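Local coordinates for protein putative methyltransferase (Emericella variicolor, PDB 7DMB) that probably transfers methyl groups from S-adenosylmethionine as a trans-acting methyltransferase of calbistrin biosynthesis, and is seen here with S-adenosyl-L-homocysteine bound, at residues M65-A70 against E99-P104; K84-K89 against G329-E334; R91-S96 against Y319-V324; P146-D151 against D170-K175. All blocks are in the same frame, centred on the assembly; numbering follows the deposited sequence.

How the interactions relate
From the N terminus, helix 56-79 meets helix 85-101 in interaction 1, closing a short, mostly helical loop. Interactions 2 and 3 start further back on helix 85-101 and run to residues 329-334 and 319-324, more than 220 residues on; both cross interaction 1, and interaction 3 nests inside interaction 2. Interaction 4, between helix 140-157 and the start of helix 172-181, lies within both long loops. Phe322 of interaction 3 packs on Trp66 and Cys69 of interaction 1 and on Pro146 and Val149 of interaction 4, while Asp321, Val324 and Trp93 meet Trp330 and Trp331 of interaction 2. Together they join the N-terminal helices to the region following strand 306-313 of the methyltransferase sheet.

Interaction 1. Residues M65-A70 against E99-P104; sequences MWVLCA and ERFKQP
With CG anti to its carbonyl carbon (chi1 -53°), Phe101 sends its ring from helix 85-101 straight at helix 56-79, where Val67 comes to meet it. Val67 has CG1 anti to the backbone N (chi1 165°), which sets that methyl almost exactly over the middle of the Phe101 ring, 3.7 Å from Val67 CG1 to the centroid, a CH-pi contact. The other methyl drops to the rim, Val67 CG2 lying 3.7 Å from Phe101 CE1. At the ring edge, near its plane, two more groups close in. Ala70 CB approaches Phe101 CE2 at 4.0 Å, and Trp66 CZ3 lies 3.8 Å from Phe101 CZ. The two aromatic rings form an offset edge-to-face pair, planes 67° apart, with the edge of Phe101 turned toward the face of Trp66. Val67 CG2 also sits above that Trp66 face, filling the angle between the rings. Beyond the two segments, Tyr106 adds another edge-to-face partner to Phe101, while Tyr319 and Phe322 meet Trp66. No hydrogen bond spans the two segments, so these helices are joined here by buried apolar surface, whose directional parts are the CH-pi and edge-to-face contacts.

Interaction 2. Residues K84-K89 against G329-E334; sequences KPHFEK and GWWLGE
The first turn of helix 85-101, with Lys84 at its N-cap position, faces the last residues, 329-331, of a 3-10 turn; here the N-terminal helices meet the loop after helix 319-324, which itself follows strand 306-313 of the methyltransferase sheet. The backbones come nearest at His86 and Trp331, whose CA atoms are 7.0 Å apart. The turn is drawn together by a backbone bond from Leu332 N to Gly329 O. Trp331, its CG anti to the carbonyl carbon (chi1 -55°), carries the contact by laying its indole against the helix. Lys89 CB stands 3.8 Å from the centroid of the six-membered ring of Trp331 and only 2° off its normal, a CH-pi contact made by the root of the lysine. Further out Lys89 CD passes Trp331 CE3, but the end of the chain then leads away from the indole. Trp330 CD1 lies over the opposite face, toward the rim. At the pyrrole end, His86 CB is 3.7 Å from Trp331 CD1. Trp331 NE1 and His86 NE2 bond to carbonyls of the preceding part of the loop, Gly325 O and Leu326 O respectively, which helps fix how the two rings are turned. The far end of the indole reaches the helix backbone, with Trp331 CH2 3.8 Å from Lys89 O.

Interaction 3. Residues R91-S96 against Y319-V324; sequences RNWLAS and YVDFMV
This is a helix-helix contact between the N-terminal helix 85-101, through its residues 91-96, and the short helix 319-324 that follows strand 306-313 of the methyltransferase sheet. Their axes approach to 11.1 Å and run roughly antiparallel, 143° between their directions, so long side chains have to span the gap. Trp93 does most of this. With its CG anti to the backbone N (chi1 170°), the indole reaches across to the other helix, and its six-membered ring meets the backbone as well as a side chain. Trp93 CZ2 is 3.5 Å from Asp321 CB, and Trp93 CH2 is 3.6 Å from Phe322 N. The side chains of Trp93 and Asp321 cross at about a right angle, yet the ring and carboxylate planes are only 26° apart. Beside Trp93, Leu94 brings CD1 to the edge of the Phe322 ring, 4.2 Å from Phe322 CD1. Outside the pair, Tyr90 OH bonds to Phe322 O, Met73 touches both Leu94 and Phe322, and Pro146 and Val149 of helix 140-157 reach Phe322. The aspartate thus divides its work: its CB packs on Trp93, while OD1 takes the indole N-H of Trp330, which probably helps place the carboxylate.

Interaction 4. Residues P146-D151 against D170-K175; sequences PWRVYD and DGLLEK
Arg148 meets Leu172 over one face of its guanidinium and Asp170 at the edge, and the two parts of the contact differ sharply. The tight part is apolar against a flat cation: Leu172 CD1 sits over the centre of the face, 3.6 Å from Arg148 CZ, while Leu172 CB comes to 3.6 Å from Arg148 NH1. The arginine gets there because its chain is extended from CG to NE (chi2 and chi3 both -173°), carrying the group straight out from helix 140-157. The looser part is at the exposed Asp170. Here Asp170 CB lies near the guanidinium plane, 3.9 Å from Arg148 NH2. The charged groups stop short of a salt bridge, with 4.3 Å between Arg148 NH2 and Asp170 OD2. A water fills the role of go-between, accepting from Arg148 NH2 at 2.9 Å and donating to Asp170 OD2 at 2.7 Å. The firmer grip on the buried cation comes from carbonyls preceding Asp170: Arg148 NH1 bonds to Lys169 O and, weakly, to Val166 O. The Leu172 side chain lies about 9 Å from that of Thr209, a residue that binds S-adenosyl-L-homocysteine. Gly171, at positive phi, holds the N-cap position of helix 172-181. The contact is thus a helix N-terminal junction, joining helix 140-157 to helix 172-181 near the S-adenosyl-L-homocysteine site.

Interaction 1. Residues M65-A70 against E99-P104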
# COMPACT_ATOMS: atom_id res chain seq x y z
N MET A 65 10.68 4.41 15.76
CA MET A 65 9.53 4.15 16.62
C MET A 65 9.17 2.68 16.64
O MET A 65 8.95 2.10 17.71
CB MET A 65 8.32 4.96 16.16
CG MET A 65 7.11 4.66 17.02
SD MET A 65 7.28 5.45 18.64
CE MET A 65 5.81 4.89 19.49
N TRP A 66 9.04 2.05 15.45
CA TRP A 66 8.64 0.65 15.47
C TRP A 66 9.74 -0.22 16.03
O TRP A 66 9.45 -1.27 16.61
CB TRP A 66 8.16 0.18 14.08
CG TRP A 66 9.22 -0.29 13.09
CD1 TRP A 66 9.66 0.39 11.98
CD2 TRP A 66 9.92 -1.55 13.09
NE1 TRP A 66 10.59 -0.35 11.31
CE2 TRP A 66 10.78 -1.54 11.97
CE3 TRP A 66 9.92 -2.67 13.94
CZ2 TRP A 66 11.63 -2.61 11.67
CZ3 TRP A 66 10.77 -3.73 13.63
CH2 TRP A 66 11.61 -3.70 12.52
N VAL A 67 11.01 0.20 15.91
CA VAL A 67 12.08 -0.55 16.57
C VAL A 67 11.94 -0.47 18.09
O VAL A 67 12.13 -1.46 18.81
CB VAL A 67 13.47 -0.05 16.11
CG1 VAL A 67 14.57 -0.57 17.06
CG2 VAL A 67 13.75 -0.48 14.67
N LEU A 68 11.61 0.72 18.61
CA LEU A 68 11.40 0.87 20.05
C LEU A 68 10.24 -0.00 20.53
O LEU A 68 10.37 -0.73 21.53
CB LEU A 68 11.14 2.34 20.38
CG LEU A 68 12.35 3.28 20.43
CD1 LEU A 68 11.88 4.75 20.24
CD2 LEU A 68 13.08 3.13 21.76
N CYS A 69 9.08 0.08 19.87
CA CYS A 69 7.97 -0.81 20.22
C CYS A 69 8.36 -2.28 20.13
O CYS A 69 7.95 -3.08 20.98
CB CYS A 69 6.74 -0.57 19.33
SG CYS A 69 6.25 1.19 19.08
N ALA A 70 9.10 -2.67 19.07
CA ALA A 70 9.45 -4.07 18.89
C ALA A 70 10.33 -4.56 20.03
O ALA A 70 10.14 -5.67 20.53
CB ALA A 70 10.14 -4.28 17.54
N GLU A 99 17.24 -9.38 17.45
CA GLU A 99 18.66 -9.70 17.41
C GLU A 99 19.40 -8.78 16.45
O GLU A 99 20.55 -8.43 16.71
CB GLU A 99 18.87 -11.17 17.05
CG GLU A 99 18.34 -12.13 18.11
CD GLU A 99 18.97 -11.89 19.48
OE1 GLU A 99 20.21 -11.78 19.55
OE2 GLU A 99 18.24 -11.81 20.50
N ARG A 100 18.75 -8.34 15.37
CA ARG A 100 19.40 -7.44 14.41
C ARG A 100 19.63 -6.04 14.98
O ARG A 100 20.58 -5.36 14.57
CB ARG A 100 18.57 -7.34 13.13
CG ARG A 100 18.60 -8.56 12.21
CD ARG A 100 17.81 -8.26 10.92
NE ARG A 100 18.45 -7.26 10.06
CZ ARG A 100 17.84 -6.58 9.09
NH1 ARG A 100 16.55 -6.77 8.83
NH2 ARG A 100 18.53 -5.71 8.36
N PHE A 101 18.77 -5.58 15.90
CA PHE A 101 18.96 -4.26 16.51
C PHE A 101 20.25 -4.18 17.32
O PHE A 101 20.85 -3.11 17.44
CB PHE A 101 17.81 -3.90 17.45
CG PHE A 101 16.44 -4.02 16.86
CD1 PHE A 101 16.22 -3.88 15.51
CD2 PHE A 101 15.35 -4.25 17.69
CE1 PHE A 101 14.94 -4.00 14.97
CE2 PHE A 101 14.09 -4.35 17.18
CZ PHE A 101 13.87 -4.22 15.81
N LYS A 102 20.67 -5.29 17.92
CA LYS A 102 21.86 -5.35 18.76
C LYS A 102 23.15 -5.47 17.97
O LYS A 102 24.23 -5.54 18.57
CB LYS A 102 21.72 -6.51 19.74
CG LYS A 102 20.41 -6.44 20.49
CD LYS A 102 20.28 -7.53 21.54
CE LYS A 102 19.98 -8.85 20.89
NZ LYS A 102 20.53 -9.97 21.68
N GLN A 103 23.07 -5.52 16.64
CA GLN A 103 24.16 -5.47 15.69
C GLN A 103 24.26 -4.07 15.07
O GLN A 103 23.25 -3.37 14.96
CB GLN A 103 23.97 -6.52 14.58
CG GLN A 103 24.16 -7.95 15.05
CD GLN A 103 25.56 -8.20 15.62
OE1 GLN A 103 26.57 -7.86 15.00
NE2 GLN A 103 25.61 -8.79 16.81
N PRO A 104 25.45 -3.65 14.66
CA PRO A 104 25.59 -2.31 14.05
C PRO A 104 24.90 -2.20 12.70
O PRO A 104 24.54 -3.19 12.06
CB PRO A 104 27.11 -2.16 13.89
CG PRO A 104 27.64 -3.57 13.94
CD PRO A 104 26.76 -4.27 14.92

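Interaction 2. Residues K84-K89 against G329-E334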
# COMPACT_ATOMS: atom_id res chain seq x y z
N LYS A 84 -2.66 -18.78 17.71
CA LYS A 84 -2.72 -19.22 16.33
C LYS A 84 -1.31 -19.46 15.84
O LYS A 84 -0.36 -18.88 16.37
CB LYS A 84 -3.42 -18.19 15.43
CG LYS A 84 -4.90 -18.04 15.71
CD LYS A 84 -5.59 -17.19 14.65
CE LYS A 84 -7.10 -17.38 14.70
NZ LYS A 84 -7.47 -18.69 15.31
N PRO A 85 -1.12 -20.33 14.84
CA PRO A 85 0.24 -20.55 14.32
C PRO A 85 0.91 -19.29 13.82
O PRO A 85 2.12 -19.12 14.04
CB PRO A 85 0.02 -21.58 13.19
CG PRO A 85 -1.30 -22.22 13.50
CD PRO A 85 -2.13 -21.15 14.13
N HIS A 86 0.18 -18.38 13.16
CA HIS A 86 0.83 -17.19 12.61
C HIS A 86 1.26 -16.20 13.69
O HIS A 86 2.18 -15.41 13.46
CB HIS A 86 -0.07 -16.51 11.57
CG HIS A 86 -1.17 -15.67 12.16
ND1 HIS A 86 -2.42 -16.17 12.44
CD2 HIS A 86 -1.21 -14.35 12.48
CE1 HIS A 86 -3.17 -15.21 12.94
NE2 HIS A 86 -2.46 -14.09 12.97
N PHE A 87 0.62 -16.21 14.86
CA PHE A 87 1.10 -15.37 15.95
C PHE A 87 2.47 -15.85 16.40
O PHE A 87 3.34 -15.03 16.74
CB PHE A 87 0.12 -15.39 17.12
CG PHE A 87 -1.18 -14.70 16.84
CD1 PHE A 87 -2.38 -15.26 17.26
CD2 PHE A 87 -1.21 -13.47 16.18
CE1 PHE A 87 -3.60 -14.62 17.00
CE2 PHE A 87 -2.42 -12.84 15.92
CZ PHE A 87 -3.61 -13.41 16.33
N GLU A 88 2.67 -17.17 16.40
CA GLU A 88 3.97 -17.77 16.69
C GLU A 88 5.00 -17.36 15.66
O GLU A 88 6.16 -17.10 16.00
CB GLU A 88 3.85 -19.29 16.72
CG GLU A 88 2.99 -19.87 17.83
CD GLU A 88 2.84 -21.37 17.68
OE1 GLU A 88 1.79 -21.81 17.14
OE2 GLU A 88 3.77 -22.11 18.07
N LYS A 89 4.61 -17.33 14.38
CA LYS A 89 5.52 -16.89 13.33
C LYS A 89 5.96 -15.45 13.56
O LYS A 89 7.14 -15.12 13.41
CB LYS A 89 4.84 -17.03 11.97
CG LYS A 89 4.36 -18.46 11.67
CD LYS A 89 4.42 -18.75 10.17
CE LYS A 89 4.01 -20.19 9.88
NZ LYS A 89 2.53 -20.38 9.87
N GLY A 329 -2.79 -13.41 6.81
CA GLY A 329 -2.46 -13.22 5.41
C GLY A 329 -1.04 -12.78 5.14
O GLY A 329 -0.54 -13.00 4.03
N TRP A 330 -0.36 -12.15 6.11
CA TRP A 330 1.03 -11.76 5.89
C TRP A 330 1.93 -12.96 5.67
O TRP A 330 3.03 -12.82 5.13
CB TRP A 330 1.54 -10.92 7.07
CG TRP A 330 2.85 -10.23 6.81
CD1 TRP A 330 4.07 -10.51 7.37
CD2 TRP A 330 3.07 -9.15 5.90
NE1 TRP A 330 5.03 -9.67 6.87
CE2 TRP A 330 4.44 -8.82 5.96
CE3 TRP A 330 2.25 -8.43 5.02
CZ2 TRP A 330 5.00 -7.80 5.18
CZ3 TRP A 330 2.81 -7.41 4.25
CH2 TRP A 330 4.16 -7.11 4.34
N TRP A 331 1.49 -14.15 6.06
CA TRP A 331 2.31 -15.34 5.99
C TRP A 331 1.96 -16.22 4.79
O TRP A 331 2.58 -17.27 4.62
CB TRP A 331 2.21 -16.10 7.31
CG TRP A 331 2.59 -15.15 8.41
CD1 TRP A 331 1.74 -14.41 9.17
CD2 TRP A 331 3.92 -14.79 8.81
NE1 TRP A 331 2.45 -13.61 10.04
CE2 TRP A 331 3.79 -13.83 9.84
CE3 TRP A 331 5.20 -15.20 8.42
CZ2 TRP A 331 4.89 -13.27 10.48
CZ3 TRP A 331 6.29 -14.63 9.05
CH2 TRP A 331 6.13 -13.68 10.07
N LEU A 332 1.01 -15.80 3.96
CA LEU A 332 0.85 -16.43 2.66
C LEU A 332 1.95 -15.96 1.71
O LEU A 332 2.61 -14.94 1.94
CB LEU A 332 -0.55 -16.14 2.08
CG LEU A 332 -1.02 -14.77 1.55
CD1 LEU A 332 -0.39 -14.34 0.22
CD2 LEU A 332 -2.54 -14.77 1.42
N GLY A 333 2.14 -16.71 0.63
CA GLY A 333 3.11 -16.33 -0.39
C GLY A 333 3.97 -17.48 -0.89
O GLY A 333 4.40 -17.47 -2.05
N GLU A 334 4.25 -18.46 -0.02
CA GLU A 334 5.17 -19.53 -0.38
C GLU A 334 4.64 -20.39 -1.53
O GLU A 334 5.42 -20.82 -2.37
CB GLU A 334 5.49 -20.40 0.85
CG GLU A 334 6.63 -19.84 1.72
CD GLU A 334 6.19 -19.17 3.00
OE1 GLU A 334 7.05 -19.02 3.87
OE2 GLU A 334 5.02 -18.75 3.14

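Interaction 3. Residues R91-S96 against Y319-V324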
# COMPACT_ATOMS: atom_id res chain seq x y z
N ARG A 91 5.94 -13.71 16.52
CA ARG A 91 6.84 -13.73 17.68
C ARG A 91 8.24 -14.20 17.29
O ARG A 91 9.24 -13.55 17.61
CB ARG A 91 6.26 -14.62 18.79
CG ARG A 91 7.24 -14.91 19.93
CD ARG A 91 6.59 -15.43 21.23
NE ARG A 91 6.05 -16.78 21.10
CZ ARG A 91 5.19 -17.34 21.95
NH1 ARG A 91 4.78 -16.66 23.02
NH2 ARG A 91 4.74 -18.57 21.74
N ASN A 92 8.33 -15.32 16.57
CA ASN A 92 9.63 -15.83 16.13
C ASN A 92 10.33 -14.83 15.22
O ASN A 92 11.52 -14.55 15.39
CB ASN A 92 9.46 -17.17 15.41
CG ASN A 92 9.08 -18.30 16.36
OD1 ASN A 92 9.29 -18.21 17.58
ND2 ASN A 92 8.54 -19.38 15.81
N TRP A 93 9.60 -14.30 14.23
CA TRP A 93 10.18 -13.27 13.36
C TRP A 93 10.64 -12.06 14.17
O TRP A 93 11.75 -11.55 13.95
CB TRP A 93 9.17 -12.82 12.29
CG TRP A 93 9.67 -11.61 11.56
CD1 TRP A 93 10.61 -11.58 10.57
CD2 TRP A 93 9.30 -10.24 11.79
NE1 TRP A 93 10.84 -10.29 10.16
CE2 TRP A 93 10.05 -9.45 10.90
CE3 TRP A 93 8.40 -9.62 12.66
CZ2 TRP A 93 9.93 -8.06 10.85
CZ3 TRP A 93 8.28 -8.24 12.61
CH2 TRP A 93 9.04 -7.48 11.71
N LEU A 94 9.81 -11.58 15.09
CA LEU A 94 10.19 -10.38 15.83
C LEU A 94 11.41 -10.62 16.71
O LEU A 94 12.27 -9.74 16.82
CB LEU A 94 9.01 -9.86 16.67
CG LEU A 94 9.12 -8.37 17.01
CD1 LEU A 94 9.38 -7.56 15.78
CD2 LEU A 94 7.88 -7.86 17.71
N ALA A 95 11.52 -11.80 17.34
CA ALA A 95 12.72 -12.14 18.10
C ALA A 95 13.97 -12.09 17.23
O ALA A 95 15.04 -11.69 17.70
CB ALA A 95 12.59 -13.53 18.73
N SER A 96 13.86 -12.52 15.97
CA SER A 96 15.03 -12.52 15.11
C SER A 96 15.40 -11.10 14.67
O SER A 96 16.58 -10.77 14.56
CB SER A 96 14.79 -13.43 13.90
OG SER A 96 14.13 -12.72 12.87
N TYR A 319 9.06 -2.23 8.42
CA TYR A 319 7.99 -1.53 9.12
C TYR A 319 6.64 -2.16 8.81
O TYR A 319 5.78 -2.29 9.69
CB TYR A 319 8.00 -0.03 8.77
CG TYR A 319 6.83 0.77 9.33
CD1 TYR A 319 6.66 0.93 10.69
CD2 TYR A 319 5.90 1.38 8.48
CE1 TYR A 319 5.61 1.65 11.21
CE2 TYR A 319 4.83 2.12 9.00
CZ TYR A 319 4.70 2.25 10.36
OH TYR A 319 3.65 2.96 10.89
N VAL A 320 6.43 -2.58 7.56
CA VAL A 320 5.15 -3.19 7.20
C VAL A 320 5.02 -4.58 7.81
O VAL A 320 3.95 -4.96 8.28
CB VAL A 320 4.97 -3.20 5.67
CG1 VAL A 320 3.53 -3.54 5.31
CG2 VAL A 320 5.29 -1.81 5.12
N ASP A 321 6.12 -5.35 7.83
CA ASP A 321 6.12 -6.62 8.54
C ASP A 321 5.70 -6.44 9.99
O ASP A 321 4.90 -7.21 10.52
CB ASP A 321 7.50 -7.28 8.48
CG ASP A 321 8.00 -7.46 7.07
OD1 ASP A 321 8.02 -8.60 6.59
OD2 ASP A 321 8.36 -6.44 6.44
N PHE A 322 6.27 -5.42 10.65
CA PHE A 322 5.89 -5.16 12.03
C PHE A 322 4.40 -4.83 12.16
O PHE A 322 3.73 -5.31 13.08
CB PHE A 322 6.73 -4.02 12.59
CG PHE A 322 6.33 -3.61 13.97
CD1 PHE A 322 6.88 -4.25 15.07
CD2 PHE A 322 5.38 -2.61 14.18
CE1 PHE A 322 6.51 -3.90 16.35
CE2 PHE A 322 5.00 -2.26 15.45
CZ PHE A 322 5.57 -2.91 16.54
N MET A 323 3.88 -4.04 11.22
CA MET A 323 2.55 -3.46 11.41
C MET A 323 1.45 -4.46 11.11
O MET A 323 0.39 -4.42 11.75
CB MET A 323 2.39 -2.22 10.52
CG MET A 323 3.00 -0.96 11.11
SD MET A 323 2.40 -0.59 12.77
CE MET A 323 0.63 -0.54 12.47
N VAL A 324 1.64 -5.32 10.12
CA VAL A 324 0.58 -6.21 9.67
C VAL A 324 0.93 -7.68 9.86
O VAL A 324 0.11 -8.54 9.54
CB VAL A 324 0.18 -5.92 8.21
CG1 VAL A 324 -0.14 -4.43 8.03
CG2 VAL A 324 1.31 -6.29 7.32

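Interaction 4. Residues P146-D151 against D170-K175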
# COMPACT_ATOMS: atom_id res chain seq x y z
N PRO A 146 2.31 1.74 15.34
CA PRO A 146 3.21 0.79 16.03
C PRO A 146 3.04 0.80 17.55
O PRO A 146 3.06 -0.27 18.18
CB PRO A 146 4.61 1.23 15.59
CG PRO A 146 4.44 2.58 14.95
CD PRO A 146 3.03 2.64 14.43
N TRP A 147 2.81 1.97 18.14
CA TRP A 147 2.55 2.04 19.58
C TRP A 147 1.37 1.15 19.95
O TRP A 147 1.44 0.37 20.92
CB TRP A 147 2.28 3.49 20.02
CG TRP A 147 1.56 3.51 21.33
CD1 TRP A 147 0.21 3.56 21.53
CD2 TRP A 147 2.16 3.38 22.61
NE1 TRP A 147 -0.06 3.49 22.87
CE2 TRP A 147 1.12 3.39 23.56
CE3 TRP A 147 3.48 3.27 23.06
CZ2 TRP A 147 1.35 3.30 24.93
CZ3 TRP A 147 3.71 3.18 24.43
CH2 TRP A 147 2.66 3.20 25.35
N ARG A 148 0.28 1.24 19.18
CA ARG A 148 -0.90 0.41 19.44
C ARG A 148 -0.61 -1.08 19.27
O ARG A 148 -1.20 -1.91 19.98
CB ARG A 148 -2.06 0.79 18.51
CG ARG A 148 -2.74 2.12 18.77
CD ARG A 148 -3.96 2.23 17.84
NE ARG A 148 -4.58 3.54 17.91
CZ ARG A 148 -5.61 3.94 17.18
NH1 ARG A 148 -6.16 3.13 16.28
NH2 ARG A 148 -6.09 5.16 17.35
N VAL A 149 0.24 -1.44 18.30
CA VAL A 149 0.59 -2.85 18.14
C VAL A 149 1.31 -3.35 19.38
O VAL A 149 0.97 -4.40 19.94
CB VAL A 149 1.44 -3.04 16.87
CG1 VAL A 149 2.20 -4.36 16.94
CG2 VAL A 149 0.56 -2.95 15.63
N TYR A 150 2.31 -2.60 19.83
CA TYR A 150 2.96 -2.90 21.10
C TYR A 150 1.95 -2.98 22.23
O TYR A 150 1.94 -3.93 23.02
CB TYR A 150 4.01 -1.83 21.42
CG TYR A 150 4.11 -1.59 22.91
CD1 TYR A 150 4.76 -2.52 23.73
CD2 TYR A 150 3.53 -0.48 23.51
CE1 TYR A 150 4.84 -2.34 25.08
CE2 TYR A 150 3.61 -0.30 24.87
CZ TYR A 150 4.27 -1.23 25.65
OH TYR A 150 4.38 -1.09 27.02
N ASP A 151 1.07 -1.98 22.31
CA ASP A 151 0.21 -1.79 23.46
C ASP A 151 -0.90 -2.83 23.54
O ASP A 151 -1.51 -2.98 24.60
CB ASP A 151 -0.38 -0.38 23.39
CG ASP A 151 -1.04 0.05 24.68
OD1 ASP A 151 -0.44 -0.13 25.77
OD2 ASP A 151 -2.17 0.54 24.60
N ASP A 170 -10.14 5.84 15.95
CA ASP A 170 -9.84 7.24 15.64
C ASP A 170 -9.35 7.42 14.20
O ASP A 170 -8.57 8.33 13.92
CB ASP A 170 -8.84 7.82 16.64
CG ASP A 170 -9.48 8.14 17.99
OD1 ASP A 170 -10.65 8.57 18.00
OD2 ASP A 170 -8.83 7.95 19.04
N GLY A 171 -9.80 6.57 13.29
CA GLY A 171 -9.48 6.73 11.88
C GLY A 171 -8.04 6.49 11.50
O GLY A 171 -7.60 6.92 10.43
N LEU A 172 -7.29 5.78 12.35
CA LEU A 172 -5.85 5.62 12.13
C LEU A 172 -5.57 4.92 10.80
O LEU A 172 -4.67 5.34 10.05
CB LEU A 172 -5.23 4.85 13.30
CG LEU A 172 -3.71 4.88 13.30
CD1 LEU A 172 -3.18 4.95 14.73
CD2 LEU A 172 -3.13 3.68 12.55
N LEU A 173 -6.31 3.86 10.47
CA LEU A 173 -6.06 3.13 9.23
C LEU A 173 -6.14 4.05 8.01
O LEU A 173 -5.25 4.05 7.15
CB LEU A 173 -7.03 1.97 9.08
CG LEU A 173 -6.44 0.58 9.30
CD1 LEU A 173 -7.27 -0.47 8.58
CD2 LEU A 173 -4.98 0.52 8.85
N GLU A 174 -7.20 4.86 7.93
CA GLU A 174 -7.35 5.78 6.80
C GLU A 174 -6.22 6.80 6.76
O GLU A 174 -5.71 7.13 5.69
CB GLU A 174 -8.69 6.51 6.90
CG GLU A 174 -8.88 7.60 5.84
CD GLU A 174 -10.26 8.25 5.91
OE1 GLU A 174 -11.21 7.60 6.38
OE2 GLU A 174 -10.39 9.41 5.48
N LYS A 175 -5.84 7.32 7.93
CA LYS A 175 -4.77 8.31 7.98
C LYS A 175 -3.43 7.68 7.65
O LYS A 175 -2.57 8.31 7.03
CB LYS A 175 -4.78 8.98 9.35
CG LYS A 175 -5.90 10.02 9.51
CD LYS A 175 -6.46 10.03 10.92
CE LYS A 175 -7.13 11.37 11.27
NZ LYS A 175 -8.03 11.23 12.46
O HOH W 1 -6.21 7.46 19.10